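Local coordinates for molybdopterin biosynthesis Mog protein (Mycobacterium tuberculosis, PDB 2G4R) that probably binds molybdopterin and takes part in the biosynthesis of the molybdenum cofactor, at residues A[23-37]-A[132-146]. Residues are numbered along the deposited sequence; the frame is centred on the assembly and turned at random.
Sequences DCGPIIAGWLEQHGF and PGGVRDGLGVLADVL
With CG trans to its backbone N (chi1 179°), Trp-31 swings its indole onto Leu-139, whose CB points at it from the helix backbone, while chi1 of -64° sets CG beside the backbone N and spreads the methyls along the indole. The pair sits at the middle of two nearly parallel helices, 24-34 and 132-143, which pack side by side on one face of the sheet in the alpha/beta fold of a probable molybdopterin-binding domain. Their axes approach to 9.5 Å and cross at -21°. Leu-139 CB lies 3.6 Å from the centroid of the five-membered ring, almost on its normal, in a CH-pi contact, while Leu-139 CD1 and CD2 reach Trp-31 CB and CE3. Ala-143, Leu-142 and Leu-146 complete the hole for this knob; Leu-142 CD2 meets the far corner of the benzene ring, 3.5 Å from CH2. On the opposite face of the indole lies the imidazole of His-35, fixed in rotation by a nearly straight hydrogen bond from ND1 to Trp-31 O (2.8 Å).

Ile-27 is the second knob, one turn earlier, among Pro-132, Val-135, Arg-136 and Leu-139. Its CD1 touches Pro-132 CB and lies under a face of the Arg-136 guanidinium, whose chain bends at chi3 to fold back over the isoleucine. Toward the sheet, Ile-28 CG1 packs against Val-135 CG1, and both side chains rest on Ser-69 of strand 65-69; Leu-139 also reaches Leu-128 of strand 123-128. Near the N-terminal ends of the two segments, Cys-24 SG stands 3.6 Å from Pro-132 N and 3.7 Å from Val-135 CG2.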
ATOM      1  N   ASP A  23       3.180  12.946  -2.840  1.00 36.12           N
ATOM      2  CA  ASP A  23       3.007  14.410  -2.777  1.00 37.76           C
ATOM      3  C   ASP A  23       1.847  14.905  -3.633  1.00 37.56           C
ATOM      4  O   ASP A  23       1.326  15.998  -3.373  1.00 37.36           O
ATOM      5  CB  ASP A  23       4.270  15.214  -3.056  1.00 39.66           C
ATOM      6  CG  ASP A  23       5.095  14.655  -4.158  1.00 46.10           C
ATOM      7  OD1 ASP A  23       4.593  13.847  -4.982  1.00 55.01           O
ATOM      8  OD2 ASP A  23       6.282  15.010  -4.162  1.00 58.34           O
ATOM      9  N   CYS A  24       1.377  14.082  -4.578  1.00 34.28           N
ATOM     10  CA  CYS A  24       0.294  14.487  -5.441  1.00 35.28           C
ATOM     11  C   CYS A  24      -1.103  14.458  -4.809  1.00 34.27           C
ATOM     12  O   CYS A  24      -1.896  15.350  -5.020  1.00 34.23           O
ATOM     13  CB  CYS A  24       0.322  13.653  -6.725  1.00 35.09           C
ATOM     14  SG  CYS A  24       1.749  13.999  -7.783  1.00 42.02           S
ATOM     15  N   GLY A  25      -1.410  13.388  -4.084  1.00 34.52           N
ATOM     16  CA  GLY A  25      -2.658  13.259  -3.376  1.00 34.04           C
ATOM     17  C   GLY A  25      -3.077  14.427  -2.481  1.00 33.45           C
ATOM     18  O   GLY A  25      -4.192  14.886  -2.583  1.00 33.35           O
ATOM     19  N   PRO A  26      -2.187  14.886  -1.581  1.00 32.40           N
ATOM     20  CA  PRO A  26      -2.491  16.099  -0.795  1.00 32.55           C
ATOM     21  C   PRO A  26      -2.807  17.358  -1.647  1.00 31.72           C
ATOM     22  O   PRO A  26      -3.709  18.112  -1.288  1.00 32.32           O
ATOM     23  CB  PRO A  26      -1.235  16.302   0.049  1.00 33.30           C
ATOM     24  CG  PRO A  26      -0.522  14.911   0.052  1.00 33.22           C
ATOM     25  CD  PRO A  26      -0.890  14.274  -1.222  1.00 31.72           C
ATOM     26  N   ILE A  27      -2.102  17.554  -2.751  1.00 30.71           N
ATOM     27  CA  ILE A  27      -2.416  18.652  -3.642  1.00 31.50           C
ATOM     28  C   ILE A  27      -3.878  18.555  -4.133  1.00 31.38           C
ATOM     29  O   ILE A  27      -4.640  19.531  -4.088  1.00 31.26           O
ATOM     30  CB  ILE A  27      -1.431  18.785  -4.842  1.00 30.33           C
ATOM     31  CG1 ILE A  27       0.001  19.040  -4.343  1.00 32.74           C
ATOM     32  CG2 ILE A  27      -1.950  19.916  -5.757  1.00 30.72           C
ATOM     33  CD1 ILE A  27       1.066  18.830  -5.369  1.00 34.25           C
ATOM     34  N   ILE A  28      -4.262  17.360  -4.577  1.00 31.31           N
ATOM     35  CA  ILE A  28      -5.612  17.146  -5.088  1.00 30.69           C
ATOM     36  C   ILE A  28      -6.646  17.334  -3.960  1.00 31.24           C
ATOM     37  O   ILE A  28      -7.681  17.976  -4.150  1.00 30.46           O
ATOM     38  CB  ILE A  28      -5.765  15.744  -5.767  1.00 30.40           C
ATOM     39  CG1 ILE A  28      -4.747  15.583  -6.907  1.00 30.00           C
ATOM     40  CG2 ILE A  28      -7.209  15.544  -6.318  1.00 31.00           C
ATOM     41  CD1 ILE A  28      -4.631  14.172  -7.393  1.00 30.45           C
ATOM     42  N   ALA A  29      -6.342  16.808  -2.777  1.00 31.18           N
ATOM     43  CA  ALA A  29      -7.259  16.930  -1.624  1.00 31.56           C
ATOM     44  C   ALA A  29      -7.516  18.381  -1.252  1.00 31.76           C
ATOM     45  O   ALA A  29      -8.619  18.752  -0.923  1.00 32.21           O
ATOM     46  CB  ALA A  29      -6.719  16.170  -0.466  1.00 31.11           C
ATOM     47  N   GLY A  30      -6.499  19.212  -1.316  1.00 33.13           N
ATOM     48  CA  GLY A  30      -6.632  20.618  -0.965  1.00 33.31           C
ATOM     49  C   GLY A  30      -7.435  21.366  -2.001  1.00 33.30           C
ATOM     50  O   GLY A  30      -8.287  22.188  -1.670  1.00 31.13           O
ATOM     51  N   TRP A  31      -7.162  21.081  -3.270  1.00 34.49           N
ATOM     52  CA  TRP A  31      -7.903  21.718  -4.354  1.00 34.35           C
ATOM     53  C   TRP A  31      -9.397  21.328  -4.285  1.00 34.88           C
ATOM     54  O   TRP A  31     -10.297  22.165  -4.498  1.00 33.73           O
ATOM     55  CB  TRP A  31      -7.267  21.364  -5.689  1.00 34.69           C
ATOM     56  CG  TRP A  31      -7.923  21.924  -6.921  1.00 34.20           C
ATOM     57  CD1 TRP A  31      -7.538  23.014  -7.637  1.00 32.59           C
ATOM     58  CD2 TRP A  31      -9.036  21.361  -7.610  1.00 30.35           C
ATOM     59  NE1 TRP A  31      -8.367  23.189  -8.716  1.00 33.18           N
ATOM     60  CE2 TRP A  31      -9.290  22.178  -8.729  1.00 37.19           C
ATOM     61  CE3 TRP A  31      -9.833  20.237  -7.402  1.00 31.83           C
ATOM     62  CZ2 TRP A  31     -10.322  21.920  -9.616  1.00 34.33           C
ATOM     63  CZ3 TRP A  31     -10.888  19.983  -8.296  1.00 34.08           C
ATOM     64  CH2 TRP A  31     -11.102  20.814  -9.388  1.00 34.64           C
ATOM     65  N   LEU A  32      -9.677  20.067  -3.993  1.00 35.15           N
ATOM     66  CA  LEU A  32     -11.076  19.625  -3.868  1.00 35.56           C
ATOM     67  C   LEU A  32     -11.832  20.368  -2.758  1.00 36.91           C
ATOM     68  O   LEU A  32     -13.048  20.663  -2.871  1.00 35.64           O
ATOM     69  CB  LEU A  32     -11.124  18.128  -3.632  1.00 34.29           C
ATOM     70  CG  LEU A  32     -10.930  17.244  -4.895  1.00 35.04           C
ATOM     71  CD1 LEU A  32     -10.831  15.774  -4.534  1.00 31.63           C
ATOM     72  CD2 LEU A  32     -12.068  17.418  -5.917  1.00 37.23           C
ATOM     73  N   GLU A  33     -11.114  20.650  -1.685  1.00 39.37           N
ATOM     74  CA  GLU A  33     -11.671  21.358  -0.515  1.00 41.00           C
ATOM     75  C   GLU A  33     -12.042  22.790  -0.909  1.00 41.49           C
ATOM     76  O   GLU A  33     -13.041  23.327  -0.452  1.00 39.70           O
ATOM     77  CB  GLU A  33     -10.616  21.319   0.606  1.00 41.75           C
ATOM     78  CG  GLU A  33     -10.831  22.162   1.893  1.00 42.12           C
ATOM     79  CD  GLU A  33      -9.579  22.138   2.855  1.00 46.63           C
ATOM     80  OE1 GLU A  33      -9.652  22.837   3.908  1.00 64.29           O
ATOM     81  OE2 GLU A  33      -8.533  21.443   2.568  1.00 56.62           O
ATOM     82  N   GLN A  34     -11.227  23.381  -1.791  1.00 42.40           N
ATOM     83  CA  GLN A  34     -11.462  24.698  -2.318  1.00 44.04           C
ATOM     84  C   GLN A  34     -12.633  24.746  -3.293  1.00 44.37           C
ATOM     85  O   GLN A  34     -13.137  25.830  -3.577  1.00 44.53           O
ATOM     86  CB  GLN A  34     -10.187  25.254  -2.939  1.00 43.05           C
ATOM     87  CG  GLN A  34      -9.020  25.194  -1.939  1.00 48.76           C
ATOM     88  CD  GLN A  34      -8.036  26.343  -2.073  1.00 48.29           C
ATOM     89  OE1 GLN A  34      -8.368  27.511  -1.761  1.00 63.73           O
ATOM     90  NE2 GLN A  34      -6.819  26.029  -2.539  1.00 51.70           N
ATOM     91  N   HIS A  35     -13.084  23.592  -3.791  1.00 44.71           N
ATOM     92  CA  HIS A  35     -14.155  23.561  -4.799  1.00 45.57           C
ATOM     93  C   HIS A  35     -15.426  22.819  -4.345  1.00 45.71           C
ATOM     94  O   HIS A  35     -16.164  22.268  -5.156  1.00 44.42           O
ATOM     95  CB  HIS A  35     -13.615  22.967  -6.116  1.00 45.81           C
ATOM     96  CG  HIS A  35     -12.633  23.852  -6.815  1.00 46.26           C
ATOM     97  ND1 HIS A  35     -11.313  23.961  -6.428  1.00 52.63           N
ATOM     98  CD2 HIS A  35     -12.781  24.689  -7.871  1.00 50.30           C
ATOM     99  CE1 HIS A  35     -10.693  24.829  -7.212  1.00 42.87           C
ATOM    100  NE2 HIS A  35     -11.561  25.285  -8.092  1.00 48.71           N
ATOM    101  N   GLY A  36     -15.694  22.813  -3.046  1.00 46.94           N
ATOM    102  CA  GLY A  36     -16.995  22.357  -2.548  1.00 47.53           C
ATOM    103  C   GLY A  36     -17.104  20.880  -2.237  1.00 48.70           C
ATOM    104  O   GLY A  36     -18.190  20.352  -1.977  1.00 49.33           O
ATOM    105  N   PHE A  37     -15.978  20.190  -2.262  1.00 48.54           N
ATOM    106  CA  PHE A  37     -15.964  18.851  -1.767  1.00 48.74           C
ATOM    107  C   PHE A  37     -15.418  18.993  -0.363  1.00 50.11           C
ATOM    108  O   PHE A  37     -15.132  20.096   0.119  1.00 51.27           O
ATOM    109  CB  PHE A  37     -15.072  17.976  -2.651  1.00 47.61           C
ATOM    110  CG  PHE A  37     -15.459  18.016  -4.090  1.00 42.39           C
ATOM    111  CD1 PHE A  37     -15.124  19.098  -4.882  1.00 40.15           C
ATOM    112  CD2 PHE A  37     -16.185  16.972  -4.653  1.00 45.50           C
ATOM    113  CE1 PHE A  37     -15.508  19.132  -6.216  1.00 41.96           C
ATOM    114  CE2 PHE A  37     -16.563  16.997  -5.979  1.00 41.77           C
ATOM    115  CZ  PHE A  37     -16.225  18.073  -6.763  1.00 41.07           C
ATOM    116  N   PRO A 132       3.777  16.744  -8.986  1.00 35.98           N
ATOM    117  CA  PRO A 132       3.096  17.847  -8.321  1.00 36.12           C
ATOM    118  C   PRO A 132       2.770  19.028  -9.229  1.00 34.56           C
ATOM    119  O   PRO A 132       1.630  19.489  -9.243  1.00 33.54           O
ATOM    120  CB  PRO A 132       4.048  18.212  -7.170  1.00 37.62           C
ATOM    121  CG  PRO A 132       5.365  17.654  -7.555  1.00 40.27           C
ATOM    122  CD  PRO A 132       5.013  16.390  -8.270  1.00 36.95           C
ATOM    123  N   GLY A 133       3.700  19.460 -10.066  1.00 34.56           N
ATOM    124  CA  GLY A 133       3.393  20.553 -11.013  1.00 33.92           C
ATOM    125  C   GLY A 133       2.371  20.224 -12.109  1.00 32.24           C
ATOM    126  O   GLY A 133       1.570  21.080 -12.503  1.00 32.39           O
ATOM    127  N   GLY A 134       2.469  19.025 -12.668  1.00 31.90           N
ATOM    128  CA  GLY A 134       1.511  18.529 -13.680  1.00 32.63           C
ATOM    129  C   GLY A 134       0.122  18.402 -13.122  1.00 33.00           C
ATOM    130  O   GLY A 134      -0.867  18.767 -13.769  1.00 33.27           O
ATOM    131  N   VAL A 135       0.055  17.942 -11.874  1.00 32.98           N
ATOM    132  CA  VAL A 135      -1.209  17.887 -11.123  1.00 32.04           C
ATOM    133  C   VAL A 135      -1.825  19.301 -10.915  1.00 32.42           C
ATOM    134  O   VAL A 135      -2.996  19.539 -11.252  1.00 30.06           O
ATOM    135  CB  VAL A 135      -0.972  17.146  -9.811  1.00 32.83           C
ATOM    136  CG1 VAL A 135      -2.077  17.339  -8.819  1.00 31.29           C
ATOM    137  CG2 VAL A 135      -0.728  15.624 -10.064  1.00 32.17           C
ATOM    138  N   ARG A 136      -1.038  20.247 -10.413  1.00 33.05           N
ATOM    139  CA  ARG A 136      -1.537  21.603 -10.152  1.00 33.44           C
ATOM    140  C   ARG A 136      -1.998  22.288 -11.435  1.00 33.33           C
ATOM    141  O   ARG A 136      -3.043  22.937 -11.458  1.00 34.71           O
ATOM    142  CB  ARG A 136      -0.466  22.444  -9.392  1.00 34.11           C
ATOM    143  CG  ARG A 136      -0.975  23.210  -8.191  1.00 37.25           C
ATOM    144  CD  ARG A 136       0.150  23.978  -7.429  1.00 35.79           C
ATOM    145  NE  ARG A 136       0.490  23.407  -6.119  1.00 37.98           N
ATOM    146  CZ  ARG A 136       1.567  22.680  -5.851  1.00 44.85           C
ATOM    147  NH1 ARG A 136       2.430  22.355  -6.821  1.00 44.78           N
ATOM    148  NH2 ARG A 136       1.766  22.242  -4.610  1.00 47.11           N
ATOM    149  N   ASP A 137      -1.214  22.177 -12.499  1.00 33.74           N
ATOM    150  CA  ASP A 137      -1.564  22.705 -13.841  1.00 34.85           C
ATOM    151  C   ASP A 137      -2.861  22.081 -14.393  1.00 33.31           C
ATOM    152  O   ASP A 137      -3.733  22.770 -14.920  1.00 33.77           O
ATOM    153  CB  ASP A 137      -0.442  22.444 -14.862  1.00 34.71           C
ATOM    154  CG  ASP A 137       0.797  23.365 -14.696  1.00 41.12           C
ATOM    155  OD1 ASP A 137       0.696  24.446 -14.071  1.00 41.94           O
ATOM    156  OD2 ASP A 137       1.900  22.978 -15.232  1.00 40.64           O
ATOM    157  N   GLY A 138      -2.971  20.762 -14.295  1.00 32.54           N
ATOM    158  CA  GLY A 138      -4.167  20.073 -14.762  1.00 32.21           C
ATOM    159  C   GLY A 138      -5.412  20.402 -13.922  1.00 31.16           C
ATOM    160  O   GLY A 138      -6.507  20.530 -14.473  1.00 29.78           O
ATOM    161  N   LEU A 139      -5.262  20.560 -12.600  1.00 31.03           N
ATOM    162  CA  LEU A 139      -6.402  20.996 -11.750  1.00 31.78           C
ATOM    163  C   LEU A 139      -6.839  22.428 -12.124  1.00 31.10           C
ATOM    164  O   LEU A 139      -8.012  22.754 -12.080  1.00 29.88           O
ATOM    165  CB  LEU A 139      -6.063  20.885 -10.265  1.00 32.25           C
ATOM    166  CG  LEU A 139      -5.796  19.491  -9.723  1.00 34.67           C
ATOM    167  CD1 LEU A 139      -5.217  19.599  -8.317  1.00 40.04           C
ATOM    168  CD2 LEU A 139      -7.067  18.669  -9.798  1.00 42.45           C
ATOM    169  N   GLY A 140      -5.887  23.245 -12.562  1.00 30.83           N
ATOM    170  CA  GLY A 140      -6.204  24.592 -13.042  1.00 33.27           C
ATOM    171  C   GLY A 140      -7.068  24.560 -14.300  1.00 33.51           C
ATOM    172  O   GLY A 140      -8.000  25.377 -14.484  1.00 35.47           O
ATOM    173  N   VAL A 141      -6.787  23.613 -15.173  1.00 32.36           N
ATOM    174  CA  VAL A 141      -7.591  23.408 -16.358  1.00 33.19           C
ATOM    175  C   VAL A 141      -8.968  22.958 -15.942  1.00 32.75           C
ATOM    176  O   VAL A 141      -9.958  23.519 -16.389  1.00 33.30           O
ATOM    177  CB  VAL A 141      -6.967  22.370 -17.292  1.00 33.21           C
ATOM    178  CG1 VAL A 141      -7.962  21.932 -18.345  1.00 37.44           C
ATOM    179  CG2 VAL A 141      -5.777  22.925 -17.901  1.00 32.72           C
ATOM    180  N   LEU A 142      -9.030  21.953 -15.054  1.00 33.80           N
ATOM    181  CA  LEU A 142     -10.293  21.404 -14.593  1.00 34.38           C
ATOM    182  C   LEU A 142     -11.156  22.460 -13.915  1.00 34.08           C
ATOM    183  O   LEU A 142     -12.362  22.428 -14.045  1.00 34.35           O
ATOM    184  CB  LEU A 142     -10.095  20.235 -13.617  1.00 32.89           C
ATOM    185  CG  LEU A 142     -11.339  19.553 -13.019  1.00 34.94           C
ATOM    186  CD1 LEU A 142     -12.181  18.881 -14.103  1.00 37.59           C
ATOM    187  CD2 LEU A 142     -10.945  18.491 -11.989  1.00 33.68           C
ATOM    188  N   ALA A 143     -10.535  23.397 -13.202  1.00 35.40           N
ATOM    189  CA  ALA A 143     -11.280  24.420 -12.476  1.00 35.89           C
ATOM    190  C   ALA A 143     -12.134  25.293 -13.410  1.00 37.17           C
ATOM    191  O   ALA A 143     -13.188  25.738 -13.033  1.00 38.11           O
ATOM    192  CB  ALA A 143     -10.336  25.304 -11.609  1.00 35.80           C
ATOM    193  N   ASP A 144     -11.653  25.519 -14.617  1.00 37.00           N
ATOM    194  CA  ASP A 144     -12.364  26.297 -15.631  1.00 38.79           C
ATOM    195  C   ASP A 144     -13.662  25.635 -16.134  1.00 37.45           C
ATOM    196  O   ASP A 144     -14.518  26.313 -16.743  1.00 38.55           O
ATOM    197  CB  ASP A 144     -11.449  26.448 -16.867  1.00 38.97           C
ATOM    198  CG  ASP A 144     -10.292  27.443 -16.682  1.00 45.50           C
ATOM    199  OD1 ASP A 144     -10.341  28.317 -15.779  1.00 47.66           O
ATOM    200  OD2 ASP A 144      -9.334  27.340 -17.515  1.00 45.68           O
ATOM    201  N   VAL A 145     -13.790  24.324 -15.955  1.00 35.65           N
ATOM    202  CA  VAL A 145     -14.908  23.602 -16.509  1.00 36.31           C
ATOM    203  C   VAL A 145     -15.675  22.672 -15.570  1.00 36.27           C
ATOM    204  O   VAL A 145     -16.717  22.155 -15.998  1.00 36.85           O
ATOM    205  CB  VAL A 145     -14.472  22.747 -17.722  1.00 36.85           C
ATOM    206  CG1 VAL A 145     -13.824  23.613 -18.797  1.00 39.34           C
ATOM    207  CG2 VAL A 145     -13.592  21.567 -17.273  1.00 32.83           C
ATOM    208  N   LEU A 146     -15.198  22.460 -14.331  1.00 36.35           N
ATOM    209  CA  LEU A 146     -15.819  21.483 -13.413  1.00 36.15           C
ATOM    210  C   LEU A 146     -17.325  21.716 -13.205  1.00 36.07           C
ATOM    211  O   LEU A 146     -18.128  20.790 -13.330  1.00 34.61           O
ATOM    212  CB  LEU A 146     -15.108  21.453 -12.053  1.00 37.17           C
ATOM    213  CG  LEU A 146     -15.580  20.368 -11.033  1.00 36.56           C
ATOM    214  CD1 LEU A 146     -15.675  18.964 -11.633  1.00 39.03           C
ATOM    215  CD2 LEU A 146     -14.666  20.291  -9.798  1.00 37.54           C
TER